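Local coordinates for quinonprotein alcohol dehydrogenase-like protein (Bacteroides thetaiotaomicron VPI-5482, PDB 4R5O) that is of unknown function but binds calcium and joins an immunoglobulin-like beta-sandwich domain to a seven-bladed beta-propeller, at residues A[49-53]-A[62-66]; A[72-78]-A[90-96]; A[272-278]-A[290-294]. All blocks are in the same frame, centred on the assembly; numbering follows the deposited sequence.

Interaction 1: residues A[49-53]-A[62-66]; sequences TYSWL and EPTFS
Trp52 and Tyr50 reach across from one sheet of the immunoglobulin-like beta-sandwich and meet the chain at 62-66, which leads into strand 65-68 of the facing sheet. The polar link is made by the indole: Trp52 NE1 gives its hydrogen to Glu62 O at 2.8 Å, nearly end-on at 171° about the oxygen although the N-H itself is bent to 138°. The rings of Tyr50 and Trp52 each take a carbon of the other segment on one face. Over the six-membered ring of Trp52 stands Phe65 CB, 3.3 Å from the ring centroid, while the phenyl ring beyond it lies nearly parallel to the indole, planes at 20°, but slid so far that the two barely overlap. Phe65 CG sits anti to the backbone N, which carries the phenyl past the indole rim, where it also touches Leu36 and Ile38 of strand 35-38, the partner of strand 65-68. Tyr50 offers its face to Pro63, whose CA lies above the ring centre; the rigid pyrrolidine, crossing the tyrosine at about a right angle, adds Pro63 CB at 3.5 Å from Tyr50 CE1. A proline suits a loop here, presenting polarised C-H groups to an electron-rich ring. Tryptophan suits the interior because its bulk also packs on Leu77 and Cys79 of strand 74-83, while its one polar atom finds a backbone acceptor. A phenylalanine in its place would probably leave the Glu62 carbonyl without this donor and open a gap beneath Phe65 CB. Further out, Thr64 turns away and its hydroxyl bonds Thr39 OG1, and Ser60 OG receives the amide N of Glu62.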
ATOM      1  N   THR A  49     -27.338 -15.294  30.145  1.00 71.39           N
ATOM      2  CA  THR A  49     -27.141 -15.155  28.708  1.00 69.84           C
ATOM      3  C   THR A  49     -25.910 -14.262  28.521  1.00 71.78           C
ATOM      4  O   THR A  49     -25.626 -13.407  29.367  1.00 70.46           O
ATOM      5  CB  THR A  49     -28.402 -14.636  27.993  1.00 76.13           C
ATOM      6  OG1 THR A  49     -28.738 -13.334  28.468  1.00 74.54           O
ATOM      7  CG2 THR A  49     -29.587 -15.587  28.120  1.00 75.19           C
ATOM      8  N   TYR A  50     -25.156 -14.504  27.439  1.00 66.99           N
ATOM      9  CA  TYR A  50     -23.904 -13.813  27.126  1.00 64.54           C
ATOM     10  C   TYR A  50     -24.002 -13.021  25.821  1.00 66.14           C
ATOM     11  O   TYR A  50     -24.821 -13.332  24.952  1.00 67.12           O
ATOM     12  CB  TYR A  50     -22.760 -14.849  27.017  1.00 65.49           C
ATOM     13  CG  TYR A  50     -22.449 -15.622  28.288  1.00 68.38           C
ATOM     14  CD1 TYR A  50     -23.320 -16.599  28.765  1.00 71.27           C
ATOM     15  CD2 TYR A  50     -21.220 -15.486  28.926  1.00 69.02           C
ATOM     16  CE1 TYR A  50     -23.027 -17.334  29.916  1.00 72.31           C
ATOM     17  CE2 TYR A  50     -20.904 -16.236  30.062  1.00 70.85           C
ATOM     18  CZ  TYR A  50     -21.807 -17.167  30.548  1.00 79.82           C
ATOM     19  OH  TYR A  50     -21.497 -17.913  31.665  1.00 84.43           O
ATOM     20  N   SER A  51     -23.136 -12.006  25.680  1.00 58.69           N
ATOM     21  CA  SER A  51     -22.997 -11.155  24.503  1.00 55.31           C
ATOM     22  C   SER A  51     -21.550 -10.734  24.392  1.00 56.29           C
ATOM     23  O   SER A  51     -21.041 -10.006  25.245  1.00 56.02           O
ATOM     24  CB  SER A  51     -23.937  -9.954  24.571  1.00 56.93           C
ATOM     25  OG  SER A  51     -23.840  -9.099  23.440  1.00 56.73           O
ATOM     26  N   TRP A  52     -20.868 -11.260  23.383  1.00 51.16           N
ATOM     27  CA  TRP A  52     -19.456 -10.990  23.134  1.00 49.45           C
ATOM     28  C   TRP A  52     -19.333  -9.995  22.016  1.00 57.56           C
ATOM     29  O   TRP A  52     -19.731 -10.295  20.887  1.00 57.61           O
ATOM     30  CB  TRP A  52     -18.706 -12.295  22.803  1.00 46.62           C
ATOM     31  CG  TRP A  52     -18.666 -13.278  23.937  1.00 46.63           C
ATOM     32  CD1 TRP A  52     -19.590 -14.237  24.223  1.00 49.96           C
ATOM     33  CD2 TRP A  52     -17.649 -13.385  24.945  1.00 45.99           C
ATOM     34  NE1 TRP A  52     -19.195 -14.961  25.330  1.00 49.54           N
ATOM     35  CE2 TRP A  52     -18.016 -14.449  25.802  1.00 50.37           C
ATOM     36  CE3 TRP A  52     -16.444 -12.702  25.191  1.00 45.99           C
ATOM     37  CZ2 TRP A  52     -17.209 -14.865  26.870  1.00 50.17           C
ATOM     38  CZ3 TRP A  52     -15.668 -13.087  26.277  1.00 48.10           C
ATOM     39  CH2 TRP A  52     -16.043 -14.167  27.096  1.00 49.83           C
ATOM     40  N   LEU A  53     -18.815  -8.795  22.338  1.00 56.16           N
ATOM     41  CA  LEU A  53     -18.663  -7.725  21.368  1.00 55.92           C
ATOM     42  C   LEU A  53     -17.215  -7.575  20.982  1.00 60.68           C
ATOM     43  O   LEU A  53     -16.371  -7.303  21.840  1.00 62.30           O
ATOM     44  CB  LEU A  53     -19.210  -6.378  21.898  1.00 55.75           C
ATOM     45  CG  LEU A  53     -20.608  -6.373  22.539  1.00 61.71           C
ATOM     46  CD1 LEU A  53     -20.982  -4.988  22.967  1.00 62.71           C
ATOM     47  CD2 LEU A  53     -21.680  -6.899  21.612  1.00 61.95           C
ATOM     48  N   GLU A  62     -22.535 -17.415  22.916  1.00 72.27           N
ATOM     49  CA  GLU A  62     -22.075 -18.622  23.604  1.00 73.11           C
ATOM     50  C   GLU A  62     -21.430 -18.282  24.962  1.00 76.60           C
ATOM     51  O   GLU A  62     -20.857 -17.194  25.108  1.00 76.03           O
ATOM     52  CB  GLU A  62     -21.079 -19.399  22.734  1.00 74.34           C
ATOM     53  CG  GLU A  62     -21.712 -20.070  21.537  1.00 85.07           C
ATOM     54  CD  GLU A  62     -21.249 -21.499  21.362  1.00120.16           C
ATOM     55  OE1 GLU A  62     -20.033 -21.765  21.513  1.00117.32           O
ATOM     56  OE2 GLU A  62     -22.081 -22.327  20.927  1.00124.50           O
ATOM     57  N   PRO A  63     -21.501 -19.188  25.968  1.00 72.93           N
ATOM     58  CA  PRO A  63     -20.915 -18.867  27.293  1.00 72.80           C
ATOM     59  C   PRO A  63     -19.387 -18.879  27.310  1.00 76.01           C
ATOM     60  O   PRO A  63     -18.770 -18.577  28.334  1.00 77.40           O
ATOM     61  CB  PRO A  63     -21.442 -19.978  28.216  1.00 75.91           C
ATOM     62  CG  PRO A  63     -22.019 -20.996  27.357  1.00 80.77           C
ATOM     63  CD  PRO A  63     -22.184 -20.497  25.967  1.00 75.57           C
ATOM     64  N   THR A  64     -18.787 -19.223  26.182  1.00 70.38           N
ATOM     65  CA  THR A  64     -17.350 -19.333  26.009  1.00 68.87           C
ATOM     66  C   THR A  64     -16.993 -18.656  24.661  1.00 68.35           C
ATOM     67  O   THR A  64     -17.680 -18.857  23.655  1.00 68.60           O
ATOM     68  CB  THR A  64     -16.924 -20.828  26.121  1.00 82.40           C
ATOM     69  OG1 THR A  64     -15.552 -20.969  25.784  1.00 84.93           O
ATOM     70  CG2 THR A  64     -17.761 -21.764  25.249  1.00 84.06           C
ATOM     71  N   PHE A  65     -15.960 -17.800  24.675  1.00 60.91           N
ATOM     72  CA  PHE A  65     -15.508 -17.069  23.499  1.00 58.55           C
ATOM     73  C   PHE A  65     -14.367 -17.797  22.813  1.00 64.72           C
ATOM     74  O   PHE A  65     -13.334 -18.031  23.433  1.00 65.08           O
ATOM     75  CB  PHE A  65     -15.064 -15.651  23.908  1.00 58.32           C
ATOM     76  CG  PHE A  65     -14.515 -14.756  22.816  1.00 57.51           C
ATOM     77  CD1 PHE A  65     -15.361 -14.189  21.860  1.00 59.17           C
ATOM     78  CD2 PHE A  65     -13.169 -14.402  22.794  1.00 57.26           C
ATOM     79  CE1 PHE A  65     -14.857 -13.344  20.863  1.00 57.73           C
ATOM     80  CE2 PHE A  65     -12.666 -13.561  21.790  1.00 58.23           C
ATOM     81  CZ  PHE A  65     -13.513 -13.042  20.833  1.00 55.85           C
ATOM     82  N   SER A  66     -14.533 -18.129  21.528  1.00 61.89           N
ATOM     83  CA  SER A  66     -13.471 -18.761  20.754  1.00 61.24           C
ATOM     84  C   SER A  66     -13.253 -17.929  19.507  1.00 64.55           C
ATOM     85  O   SER A  66     -14.209 -17.631  18.787  1.00 64.50           O
ATOM     86  CB  SER A  66     -13.802 -20.212  20.441  1.00 65.42           C
ATOM     87  OG  SER A  66     -12.708 -20.839  19.792  1.00 77.49           O
TER

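Interaction 2: residues A[72-78]-A[90-96]; sequences PCRADLS and MSTSFSS
The beta hairpin of strands 74-83 and 86-97 brings Ala75 opposite Phe94 and Leu77 opposite Thr92 as antiparallel hydrogen-bonded pairs, each closed by two backbone bonds; Leu77 N, for one, gives its hydrogen to Thr92 O at 2.8 Å. Phe94 carries the apolar side. Its CG stands between the backbone N and the carbonyl carbon (chi1 66°), and from there the ring swings across to the neighbouring strand, one face over Ala75 CB, which lies 3.9 Å from the ring centroid. Alanine suits this place, its methyl being small enough to lie beneath the ring. Leu77 CB comes to the ring edge, 4.2 Å from Phe94 CD1, and Cys73 SG approaches obliquely in a sulfur-aromatic contact, 5.3 Å from the ring centroid. This face of the sheet looks into the immunoglobulin-like sandwich, where Leu36 touches Phe94 and Tyr67 of the facing sheet meets its ring edge-to-face, while Leu77 also packs on Ile38. The other face bears Arg74, Asp76, Ser78, Ser91, Ser93 and Ser95, short or polar groups suited to a more open side. There Ser78 OG and Ser91 OG share a hydrogen bond of 3.1 Å, and Ser93 OG finds Ser27 OG. Arg74 leads away from the hairpin, to Leu130 O through NE and to Tyr176 by a cation-pi contact. At the end of the ladder, one of the two bonds is made by a side chain: Ser96 OG, also bonded to His98 ND1, accepts from Cys73 N at 2.8 Å, while Ser96 N returns a bond to Cys73 O.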
ATOM      1  N   PRO A  72      -3.254 -10.940  10.953  1.00 55.13           N
ATOM      2  CA  PRO A  72      -2.811  -9.825  11.806  1.00 53.97           C
ATOM      3  C   PRO A  72      -4.014  -8.993  12.229  1.00 55.48           C
ATOM      4  O   PRO A  72      -4.808  -8.624  11.363  1.00 54.64           O
ATOM      5  CB  PRO A  72      -1.849  -9.043  10.900  1.00 54.95           C
ATOM      6  CG  PRO A  72      -1.394 -10.018   9.907  1.00 60.26           C
ATOM      7  CD  PRO A  72      -2.585 -10.883   9.640  1.00 56.53           C
ATOM      8  N   CYS A  73      -4.206  -8.782  13.547  1.00 50.51           N
ATOM      9  CA  CYS A  73      -5.370  -8.058  14.053  1.00 49.75           C
ATOM     10  C   CYS A  73      -5.063  -7.384  15.378  1.00 50.85           C
ATOM     11  O   CYS A  73      -4.050  -7.645  15.999  1.00 50.95           O
ATOM     12  CB  CYS A  73      -6.565  -9.001  14.205  1.00 51.82           C
ATOM     13  SG  CYS A  73      -6.358 -10.298  15.472  1.00 57.24           S
ATOM     14  N   ARG A  74      -5.983  -6.516  15.792  1.00 45.76           N
ATOM     15  CA  ARG A  74      -6.080  -5.791  17.046  1.00 44.71           C
ATOM     16  C   ARG A  74      -7.561  -5.546  17.227  1.00 51.25           C
ATOM     17  O   ARG A  74      -8.231  -5.220  16.247  1.00 52.95           O
ATOM     18  CB  ARG A  74      -5.204  -4.510  17.123  1.00 38.99           C
ATOM     19  CG  ARG A  74      -5.578  -3.441  16.178  1.00 38.45           C
ATOM     20  CD  ARG A  74      -5.028  -2.095  16.557  1.00 50.48           C
ATOM     21  NE  ARG A  74      -5.487  -1.112  15.568  1.00 57.61           N
ATOM     22  CZ  ARG A  74      -5.285   0.193  15.630  1.00 61.12           C
ATOM     23  NH1 ARG A  74      -4.641   0.723  16.659  1.00 37.81           N
ATOM     24  NH2 ARG A  74      -5.740   0.986  14.665  1.00 58.89           N
ATOM     25  N   ALA A  75      -8.097  -5.823  18.425  1.00 48.48           N
ATOM     26  CA  ALA A  75      -9.522  -5.694  18.700  1.00 48.34           C
ATOM     27  C   ALA A  75      -9.797  -5.440  20.174  1.00 54.38           C
ATOM     28  O   ALA A  75      -9.019  -5.845  21.030  1.00 54.13           O
ATOM     29  CB  ALA A  75     -10.258  -6.957  18.263  1.00 49.42           C
ATOM     30  N   ASP A  76     -10.903  -4.739  20.449  1.00 51.91           N
ATOM     31  CA  ASP A  76     -11.455  -4.488  21.771  1.00 51.69           C
ATOM     32  C   ASP A  76     -12.482  -5.562  22.018  1.00 55.53           C
ATOM     33  O   ASP A  76     -13.210  -5.932  21.092  1.00 57.22           O
ATOM     34  CB  ASP A  76     -12.041  -3.065  21.890  1.00 53.45           C
ATOM     35  CG  ASP A  76     -11.027  -1.941  21.979  1.00 69.69           C
ATOM     36  OD1 ASP A  76     -10.184  -1.973  22.909  1.00 71.44           O
ATOM     37  OD2 ASP A  76     -11.166  -0.954  21.217  1.00 78.36           O
ATOM     38  N   LEU A  77     -12.514  -6.120  23.222  1.00 50.12           N
ATOM     39  CA  LEU A  77     -13.464  -7.180  23.508  1.00 49.11           C
ATOM     40  C   LEU A  77     -14.233  -6.896  24.790  1.00 54.52           C
ATOM     41  O   LEU A  77     -13.640  -6.618  25.837  1.00 54.24           O
ATOM     42  CB  LEU A  77     -12.735  -8.525  23.611  1.00 48.82           C
ATOM     43  CG  LEU A  77     -13.538  -9.776  23.978  1.00 51.99           C
ATOM     44  CD1 LEU A  77     -14.543 -10.157  22.899  1.00 51.26           C
ATOM     45  CD2 LEU A  77     -12.625 -10.886  24.182  1.00 52.47           C
ATOM     46  N   SER A  78     -15.567  -6.972  24.684  1.00 51.71           N
ATOM     47  CA  SER A  78     -16.477  -6.831  25.812  1.00 52.26           C
ATOM     48  C   SER A  78     -17.284  -8.087  25.987  1.00 57.81           C
ATOM     49  O   SER A  78     -17.616  -8.785  25.018  1.00 56.79           O
ATOM     50  CB  SER A  78     -17.409  -5.634  25.653  1.00 54.78           C
ATOM     51  OG  SER A  78     -16.684  -4.417  25.655  1.00 64.94           O
HETATM   52  N   MSE A  90     -17.551  -6.742  31.343  1.00 53.57           N
HETATM   53  CA  MSE A  90     -16.090  -6.769  31.447  1.00 51.18           C
HETATM   54  C   MSE A  90     -15.481  -6.468  30.126  1.00 53.92           C
HETATM   55  O   MSE A  90     -16.015  -6.903  29.117  1.00 53.46           O
HETATM   56  CB  MSE A  90     -15.595  -8.114  31.932  1.00 53.21           C
HETATM   57  CG  MSE A  90     -16.027  -8.447  33.312  1.00 59.96           C
HETATM   58 SE   MSE A  90     -16.101 -10.335  33.464  0.75 66.56          SE
HETATM   59  CE  MSE A  90     -17.532 -10.663  32.039  1.00 62.44           C
ATOM     60  N   SER A  91     -14.348  -5.776  30.113  1.00 51.06           N
ATOM     61  CA  SER A  91     -13.684  -5.439  28.860  1.00 50.39           C
ATOM     62  C   SER A  91     -12.185  -5.730  28.920  1.00 53.45           C
ATOM     63  O   SER A  91     -11.552  -5.676  29.985  1.00 52.55           O
ATOM     64  CB  SER A  91     -13.908  -3.973  28.511  1.00 52.74           C
ATOM     65  OG  SER A  91     -15.295  -3.742  28.321  1.00 65.82           O
ATOM     66  N   THR A  92     -11.644  -6.084  27.756  1.00 49.28           N
ATOM     67  CA  THR A  92     -10.224  -6.324  27.543  1.00 49.63           C
ATOM     68  C   THR A  92      -9.964  -6.034  26.060  1.00 52.56           C
ATOM     69  O   THR A  92     -10.839  -5.511  25.364  1.00 51.04           O
ATOM     70  CB  THR A  92      -9.764  -7.745  28.010  1.00 57.87           C
ATOM     71  OG1 THR A  92      -8.337  -7.780  27.992  1.00 58.62           O
ATOM     72  CG2 THR A  92     -10.349  -8.902  27.157  1.00 52.63           C
ATOM     73  N   SER A  93      -8.758  -6.339  25.597  1.00 49.02           N
ATOM     74  CA  SER A  93      -8.386  -6.188  24.204  1.00 48.54           C
ATOM     75  C   SER A  93      -7.443  -7.319  23.833  1.00 53.21           C
ATOM     76  O   SER A  93      -6.879  -7.972  24.716  1.00 53.53           O
ATOM     77  CB  SER A  93      -7.777  -4.815  23.943  1.00 51.09           C
ATOM     78  OG  SER A  93      -6.642  -4.598  24.761  1.00 65.61           O
ATOM     79  N   PHE A  94      -7.360  -7.625  22.538  1.00 49.65           N
ATOM     80  CA  PHE A  94      -6.469  -8.667  22.048  1.00 48.82           C
ATOM     81  C   PHE A  94      -5.854  -8.222  20.732  1.00 51.59           C
ATOM     82  O   PHE A  94      -6.383  -7.334  20.052  1.00 49.72           O
ATOM     83  CB  PHE A  94      -7.166 -10.023  21.907  1.00 50.44           C
ATOM     84  CG  PHE A  94      -8.254 -10.146  20.876  1.00 50.51           C
ATOM     85  CD1 PHE A  94      -9.572  -9.889  21.203  1.00 52.36           C
ATOM     86  CD2 PHE A  94      -7.975 -10.620  19.608  1.00 51.67           C
ATOM     87  CE1 PHE A  94     -10.588 -10.091  20.275  1.00 52.37           C
ATOM     88  CE2 PHE A  94      -8.987 -10.800  18.679  1.00 54.02           C
ATOM     89  CZ  PHE A  94     -10.288 -10.549  19.023  1.00 51.53           C
ATOM     90  N   SER A  95      -4.687  -8.794  20.428  1.00 48.23           N
ATOM     91  CA  SER A  95      -3.918  -8.508  19.224  1.00 46.73           C
ATOM     92  C   SER A  95      -3.040  -9.682  18.897  1.00 50.98           C
ATOM     93  O   SER A  95      -2.774 -10.508  19.756  1.00 51.95           O
ATOM     94  CB  SER A  95      -3.082  -7.237  19.399  1.00 48.34           C
ATOM     95  OG  SER A  95      -2.147  -7.384  20.456  1.00 55.80           O
ATOM     96  N   SER A  96      -2.595  -9.756  17.649  1.00 48.71           N
ATOM     97  CA  SER A  96      -1.690 -10.783  17.139  1.00 49.27           C
ATOM     98  C   SER A  96      -0.242 -10.338  17.288  1.00 54.11           C
ATOM     99  O   SER A  96       0.042  -9.150  17.150  1.00 54.96           O
ATOM    100  CB  SER A  96      -2.001 -11.082  15.670  1.00 49.81           C
ATOM    101  OG  SER A  96      -1.976  -9.898  14.887  1.00 49.21           O
TER

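Interaction 3: residues A[272-278]-A[290-294]; sequences IIQKQKI and TLESA
Glu292 and Ser293 of strand 288-294 meet Ile273 where strand 272-274, at the edge of one sheet of the beta-propeller, faces the next sheet along the chain. The strand axes run at 71° to each other, so no ladder forms and hydrogen bonding is piecemeal. Apolar contact is made chiefly by branched side chains: Ile272 CG2 rests near the methyl of Thr290 and also lies against the aliphatic Glu292 CB, at 3.8 Å, while Ile278 crosses Leu291 at about a right angle, its CG1 3.8 Å from Leu291 CG. Of the hydrogen bonds, one is purely backbone: Ser293 N to Ile273 O, 2.8 Å. The others use side chains. Glu292, stretched out with CG anti to its amide nitrogen (chi1 -179°), carries its carboxylate back beside Ile273, where OE2 receives Ile273 N at 3.1 Å on its anti lone pair. Its other oxygen, OE1, pairs with Lys311 and Asn299, and this probably favours the charged form of the buried acid. Ser293 OG, small enough to sit against the turning chain, accepts from Lys275 N at 3.1 Å. A glutamine suits position 274 by having both a donor and an acceptor: OE1 is held by Asn239 ND2, leaving NE2 for the other segment. Between the two apolar patches the extended Gln274 chain delivers its amide, and NE2 bonds Leu291 O at 3.2 Å, with that oxygen 6° from the amide plane.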
ATOM      1  N   ILE A 272      13.046  15.170 -23.054  1.00 45.95           N
ATOM      2  CA  ILE A 272      12.658  13.779 -22.811  1.00 44.19           C
ATOM      3  C   ILE A 272      11.222  13.636 -23.291  1.00 51.99           C
ATOM      4  O   ILE A 272      10.295  13.996 -22.562  1.00 51.09           O
ATOM      5  CB  ILE A 272      12.840  13.294 -21.335  1.00 45.99           C
ATOM      6  CG1 ILE A 272      14.233  13.623 -20.756  1.00 45.42           C
ATOM      7  CG2 ILE A 272      12.510  11.761 -21.199  1.00 48.29           C
ATOM      8  CD1 ILE A 272      14.343  13.570 -19.264  1.00 45.06           C
ATOM      9  N   ILE A 273      11.045  13.150 -24.542  1.00 51.73           N
ATOM     10  CA  ILE A 273       9.733  12.922 -25.151  1.00 51.94           C
ATOM     11  C   ILE A 273       9.125  11.672 -24.547  1.00 53.83           C
ATOM     12  O   ILE A 273       9.723  10.605 -24.594  1.00 52.84           O
ATOM     13  CB  ILE A 273       9.774  12.813 -26.718  1.00 56.16           C
ATOM     14  CG1 ILE A 273      10.706  13.851 -27.447  1.00 56.70           C
ATOM     15  CG2 ILE A 273       8.374  12.636 -27.350  1.00 55.31           C
ATOM     16  CD1 ILE A 273      10.411  15.229 -27.265  1.00 63.47           C
ATOM     17  N   GLN A 274       7.921  11.798 -24.009  1.00 50.49           N
ATOM     18  CA  GLN A 274       7.187  10.678 -23.442  1.00 49.18           C
ATOM     19  C   GLN A 274       5.818  10.588 -24.112  1.00 54.29           C
ATOM     20  O   GLN A 274       5.160  11.609 -24.350  1.00 54.31           O
ATOM     21  CB  GLN A 274       7.073  10.814 -21.924  1.00 49.29           C
ATOM     22  CG  GLN A 274       8.436  10.721 -21.223  1.00 50.01           C
ATOM     23  CD  GLN A 274       8.364  10.859 -19.731  1.00 56.65           C
ATOM     24  OE1 GLN A 274       7.499  11.564 -19.179  1.00 53.50           O
ATOM     25  NE2 GLN A 274       9.349  10.278 -19.057  1.00 35.16           N
ATOM     26  N   LYS A 275       5.438   9.366 -24.497  1.00 51.00           N
ATOM     27  CA  LYS A 275       4.164   9.086 -25.161  1.00 51.11           C
ATOM     28  C   LYS A 275       3.392   8.023 -24.373  1.00 55.33           C
ATOM     29  O   LYS A 275       2.483   7.391 -24.908  1.00 56.81           O
ATOM     30  CB  LYS A 275       4.394   8.636 -26.616  1.00 54.60           C
ATOM     31  CG  LYS A 275       5.084   9.661 -27.514  1.00 70.60           C
ATOM     32  CD  LYS A 275       5.228   9.132 -28.930  1.00 77.68           C
ATOM     33  CE  LYS A 275       5.885  10.132 -29.846  1.00 88.74           C
ATOM     34  NZ  LYS A 275       6.027   9.594 -31.225  1.00 95.67           N
ATOM     35  N   GLN A 276       3.759   7.826 -23.092  1.00 49.89           N
ATOM     36  CA  GLN A 276       3.160   6.843 -22.183  1.00 48.65           C
ATOM     37  C   GLN A 276       3.534   7.112 -20.721  1.00 50.96           C
ATOM     38  O   GLN A 276       4.425   7.921 -20.440  1.00 51.30           O
ATOM     39  CB  GLN A 276       3.617   5.403 -22.550  1.00 50.24           C
ATOM     40  CG  GLN A 276       5.117   5.155 -22.275  1.00 56.97           C
ATOM     41  CD  GLN A 276       5.502   3.711 -22.317  1.00 72.20           C
ATOM     42  OE1 GLN A 276       5.362   3.034 -23.342  1.00 69.65           O
ATOM     43  NE2 GLN A 276       6.054   3.230 -21.214  1.00 61.77           N
ATOM     44  N   LYS A 277       2.923   6.350 -19.797  1.00 45.88           N
ATOM     45  CA  LYS A 277       3.260   6.409 -18.387  1.00 43.41           C
ATOM     46  C   LYS A 277       4.549   5.709 -18.138  1.00 46.89           C
ATOM     47  O   LYS A 277       4.684   4.530 -18.495  1.00 47.62           O
ATOM     48  CB  LYS A 277       2.172   5.788 -17.509  1.00 43.43           C
ATOM     49  CG  LYS A 277       0.836   6.441 -17.566  1.00 26.44           C
ATOM     50  CD  LYS A 277      -0.033   5.810 -16.543  1.00 22.96           C
ATOM     51  CE  LYS A 277      -1.416   6.381 -16.604  1.00 34.38           C
ATOM     52  NZ  LYS A 277      -2.242   5.892 -15.477  1.00 35.73           N
ATOM     53  N   ILE A 278       5.497   6.420 -17.535  1.00 42.81           N
ATOM     54  CA  ILE A 278       6.786   5.863 -17.119  1.00 42.05           C
ATOM     55  C   ILE A 278       7.233   6.657 -15.880  1.00 47.10           C
ATOM     56  O   ILE A 278       6.971   7.855 -15.759  1.00 46.24           O
ATOM     57  CB  ILE A 278       7.875   5.799 -18.232  1.00 44.01           C
ATOM     58  CG1 ILE A 278       9.136   4.986 -17.800  1.00 43.64           C
ATOM     59  CG2 ILE A 278       8.227   7.150 -18.755  1.00 43.38           C
ATOM     60  CD1 ILE A 278       8.926   3.503 -17.342  1.00 38.01           C
ATOM     61  N   THR A 290      14.753   7.838 -16.287  1.00 38.35           N
ATOM     62  CA  THR A 290      13.419   7.638 -16.829  1.00 37.15           C
ATOM     63  C   THR A 290      13.617   7.116 -18.251  1.00 40.83           C
ATOM     64  O   THR A 290      14.737   6.832 -18.637  1.00 41.04           O
ATOM     65  CB  THR A 290      12.558   8.906 -16.717  1.00 41.30           C
ATOM     66  OG1 THR A 290      11.188   8.564 -16.988  1.00 40.04           O
ATOM     67  CG2 THR A 290      13.042  10.067 -17.617  1.00 39.98           C
ATOM     68  N   LEU A 291      12.535   6.956 -18.999  1.00 39.34           N
ATOM     69  CA  LEU A 291      12.564   6.526 -20.396  1.00 39.37           C
ATOM     70  C   LEU A 291      12.016   7.605 -21.312  1.00 45.65           C
ATOM     71  O   LEU A 291      11.150   8.406 -20.925  1.00 45.01           O
ATOM     72  CB  LEU A 291      11.762   5.224 -20.621  1.00 38.04           C
ATOM     73  CG  LEU A 291      12.131   3.971 -19.853  1.00 38.79           C
ATOM     74  CD1 LEU A 291      11.234   2.869 -20.270  1.00 37.98           C
ATOM     75  CD2 LEU A 291      13.576   3.555 -20.064  1.00 37.11           C
ATOM     76  N   GLU A 292      12.511   7.593 -22.537  1.00 44.51           N
ATOM     77  CA  GLU A 292      12.086   8.472 -23.612  1.00 44.98           C
ATOM     78  C   GLU A 292      11.536   7.594 -24.704  1.00 53.31           C
ATOM     79  O   GLU A 292      12.081   6.512 -24.963  1.00 51.88           O
ATOM     80  CB  GLU A 292      13.254   9.352 -24.084  1.00 46.64           C
ATOM     81  CG  GLU A 292      12.883  10.313 -25.202  1.00 56.27           C
ATOM     82  CD  GLU A 292      13.992  11.228 -25.639  1.00 72.60           C
ATOM     83  OE1 GLU A 292      15.127  10.736 -25.824  1.00 80.99           O
ATOM     84  OE2 GLU A 292      13.714  12.428 -25.863  1.00 71.33           O
ATOM     85  N   SER A 293      10.441   8.024 -25.318  1.00 55.57           N
ATOM     86  CA  SER A 293       9.801   7.264 -26.385  1.00 58.77           C
ATOM     87  C   SER A 293      10.559   7.498 -27.691  1.00 67.84           C
ATOM     88  O   SER A 293      10.893   8.627 -28.012  1.00 67.71           O
ATOM     89  CB  SER A 293       8.324   7.637 -26.495  1.00 63.26           C
ATOM     90  OG  SER A 293       7.640   7.296 -25.290  1.00 68.45           O
ATOM     91  N   ALA A 294      10.951   6.398 -28.357  1.00 69.53           N
ATOM     92  CA  ALA A 294      11.694   6.387 -29.628  1.00 72.05           C
ATOM     93  C   ALA A 294      10.939   5.523 -30.658  1.00 81.12           C
ATOM     94  O   ALA A 294      10.051   4.743 -30.283  1.00 80.80           O
ATOM     95  CB  ALA A 294      13.124   5.881 -29.424  1.00 72.93           C
TER

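From the N terminus, the three contacts close in series, none nested in or crossing another. Interaction 1 closes an eight-residue connection containing strand 57-60 and ties the two sheets of the immunoglobulin-like sandwich together. Interaction 2 follows at once, its eleven-residue connection being the outer part of a hairpin, mostly strand, whose strand 74-83 lies beside strand 49-54; the two contacts touch, with Phe65 packed against Leu77 and a probable hydrogen bond from Leu53 N to Ser78 O at 2.9 Å. Interaction 3 lies on the other side of the chain's centre, about 50 Å from interaction 2 between centres, and joins consecutive sheets of the propeller across an eleven-residue connection.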